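Local coordinates for cell division control protein 4 (Saccharomyces cerevisiae, PDB 3V7D) that recognises phosphorylated target proteins, such as the CDK inhibitor SIC1, as the substrate-binding F-box subunit of an SCF ubiquitin ligase, at residues S159-G164 and D182-V187. The protein carries 1 engineered substitution. Sequence-based numbering, arbitrary orientation.
Sequences SGHDGG and DRTVRV
H161 hands its ND1 hydrogen to OD2 of D182 (2.9 Å, N-H...O 158°), the histidine-aspartate pair characteristic of a WD40 repeat, here the second WD repeat of the propeller domain. The oxygen lies close to the ring plane and receives ND1 on its syn side, while the backbone N of D162 takes its anti lone pair, also at 2.9 Å. G163 N adds a weak third bond, so the carboxylate draws the loop before strand 165-170 onto the turn leading into strand 185-189. R186 comes back from that strand: its chain, extended from CG to NE, lays CD over the imidazole face, a CH-pi contact 3.6 Å from the ring centroid, and the guanidinium, turned at chi4 85°, puts NH1 in a salt bridge with D182 OD2. With an alanine in place of D182, H161 ND1 and the D162 amide are likely to lose their shared acceptor, and R186 NH1 its salt-bridge partner. In the second shell, S178 OG bonds NE2 of H161, so the ring is held at both nitrogens, and S180 OG bonds the backbone N of D182. The aspartate's other oxygen shapes its own turn, with OD1 accepting from T184 N at 2.8 Å in an Asx turn.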
loop_
_atom_site.group_PDB
_atom_site.type_symbol
_atom_site.label_atom_id
_atom_site.label_comp_id
_atom_site.label_asym_id
_atom_site.label_seq_id
_atom_site.Cartn_x
_atom_site.Cartn_y
_atom_site.Cartn_z
ATOM N N SER B 159 -13.400 21.823 -22.452
ATOM C CA SER B 159 -14.658 22.555 -22.323
ATOM C C SER B 159 -15.773 21.840 -23.072
ATOM O O SER B 159 -15.517 21.101 -24.023
ATOM C CB SER B 159 -14.512 23.973 -22.873
ATOM O OG SER B 159 -14.273 23.941 -24.266
ATOM N N GLY B 160 -17.010 22.067 -22.646
ATOM C CA GLY B 160 -18.155 21.435 -23.277
ATOM C C GLY B 160 -19.352 21.344 -22.351
ATOM O O GLY B 160 -20.495 21.458 -22.791
ATOM N N HIS B 161 -19.091 21.128 -21.065
ATOM C CA HIS B 161 -20.156 21.119 -20.071
ATOM C C HIS B 161 -20.851 22.476 -20.011
ATOM O O HIS B 161 -20.200 23.519 -20.061
ATOM C CB HIS B 161 -19.614 20.745 -18.690
ATOM C CG HIS B 161 -19.574 19.271 -18.428
ATOM N ND1 HIS B 161 -20.698 18.477 -18.470
ATOM C CD2 HIS B 161 -18.546 18.450 -18.104
ATOM C CE1 HIS B 161 -20.365 17.228 -18.194
ATOM N NE2 HIS B 161 -19.065 17.185 -17.967
ATOM N N ASP B 162 -22.176 22.452 -19.908
ATOM C CA ASP B 162 -22.962 23.675 -19.795
ATOM C C ASP B 162 -23.220 24.024 -18.334
ATOM O O ASP B 162 -23.834 25.045 -18.026
ATOM C CB ASP B 162 -24.281 23.529 -20.553
ATOM C CG ASP B 162 -24.075 23.302 -22.039
ATOM O OD1 ASP B 162 -23.275 24.042 -22.651
ATOM O OD2 ASP B 162 -24.704 22.374 -22.591
ATOM N N GLY B 163 -22.750 23.162 -17.436
ATOM C CA GLY B 163 -22.850 23.397 -16.007
ATOM C C GLY B 163 -21.545 23.046 -15.313
ATOM O O GLY B 163 -20.616 22.538 -15.944
ATOM N N GLY B 164 -21.470 23.320 -14.016
ATOM C CA GLY B 164 -20.274 23.031 -13.247
ATOM C C GLY B 164 -19.952 21.549 -13.212
ATOM O O GLY B 164 -20.849 20.710 -13.254
ATOM N N ASP B 182 -25.273 20.097 -15.373
ATOM C CA ASP B 182 -26.063 20.129 -16.599
ATOM C C ASP B 182 -26.770 18.797 -16.845
ATOM O O ASP B 182 -27.381 18.595 -17.896
ATOM C CB ASP B 182 -25.212 20.536 -17.811
ATOM C CG ASP B 182 -24.071 19.571 -18.095
ATOM O OD1 ASP B 182 -24.135 18.397 -17.669
ATOM O OD2 ASP B 182 -23.104 19.992 -18.765
ATOM N N ARG B 183 -26.651 17.896 -15.870
ATOM C CA ARG B 183 -27.309 16.587 -15.873
ATOM C C ARG B 183 -26.722 15.598 -16.883
ATOM O O ARG B 183 -27.244 14.495 -17.059
ATOM C CB ARG B 183 -28.822 16.731 -16.069
ATOM C CG ARG B 183 -29.462 17.744 -15.135
ATOM C CD ARG B 183 -30.893 18.057 -15.538
ATOM N NE ARG B 183 -31.447 19.141 -14.733
ATOM C CZ ARG B 183 -32.646 19.681 -14.928
ATOM N NH1 ARG B 183 -33.424 19.240 -15.907
ATOM N NH2 ARG B 183 -33.065 20.665 -14.143
ATOM N N THR B 184 -25.626 15.981 -17.529
ATOM C CA THR B 184 -25.003 15.110 -18.518
ATOM C C THR B 184 -23.821 14.318 -17.961
ATOM O O THR B 184 -23.186 14.715 -16.984
ATOM C CB THR B 184 -24.522 15.903 -19.744
ATOM O OG1 THR B 184 -23.451 16.776 -19.360
ATOM C CG2 THR B 184 -25.665 16.721 -20.333
ATOM N N VAL B 185 -23.546 13.186 -18.596
ATOM C CA VAL B 185 -22.342 12.419 -18.332
ATOM C C VAL B 185 -21.495 12.491 -19.595
ATOM O O VAL B 185 -21.968 12.165 -20.683
ATOM C CB VAL B 185 -22.668 10.951 -18.023
ATOM C CG1 VAL B 185 -21.396 10.168 -17.765
ATOM C CG2 VAL B 185 -23.615 10.853 -16.833
ATOM N N ARG B 186 -20.251 12.936 -19.459
ATOM C CA ARG B 186 -19.402 13.128 -20.628
ATOM C C ARG B 186 -18.141 12.270 -20.606
ATOM O O ARG B 186 -17.491 12.118 -19.571
ATOM C CB ARG B 186 -19.036 14.603 -20.787
ATOM C CG ARG B 186 -20.096 15.435 -21.493
ATOM C CD ARG B 186 -19.663 16.888 -21.578
ATOM N NE ARG B 186 -20.455 17.662 -22.530
ATOM C CZ ARG B 186 -21.618 18.236 -22.240
ATOM N NH1 ARG B 186 -22.134 18.118 -21.025
ATOM N NH2 ARG B 186 -22.266 18.926 -23.167
ATOM N N VAL B 187 -17.812 11.705 -21.762
ATOM C CA VAL B 187 -16.590 10.933 -21.933
ATOM C C VAL B 187 -15.604 11.774 -22.732
ATOM O O VAL B 187 -15.970 12.362 -23.748
ATOM C CB VAL B 187 -16.858 9.620 -22.691
ATOM C CG1 VAL B 187 -15.570 8.822 -22.856
ATOM C CG2 VAL B 187 -17.919 8.798 -21.971
#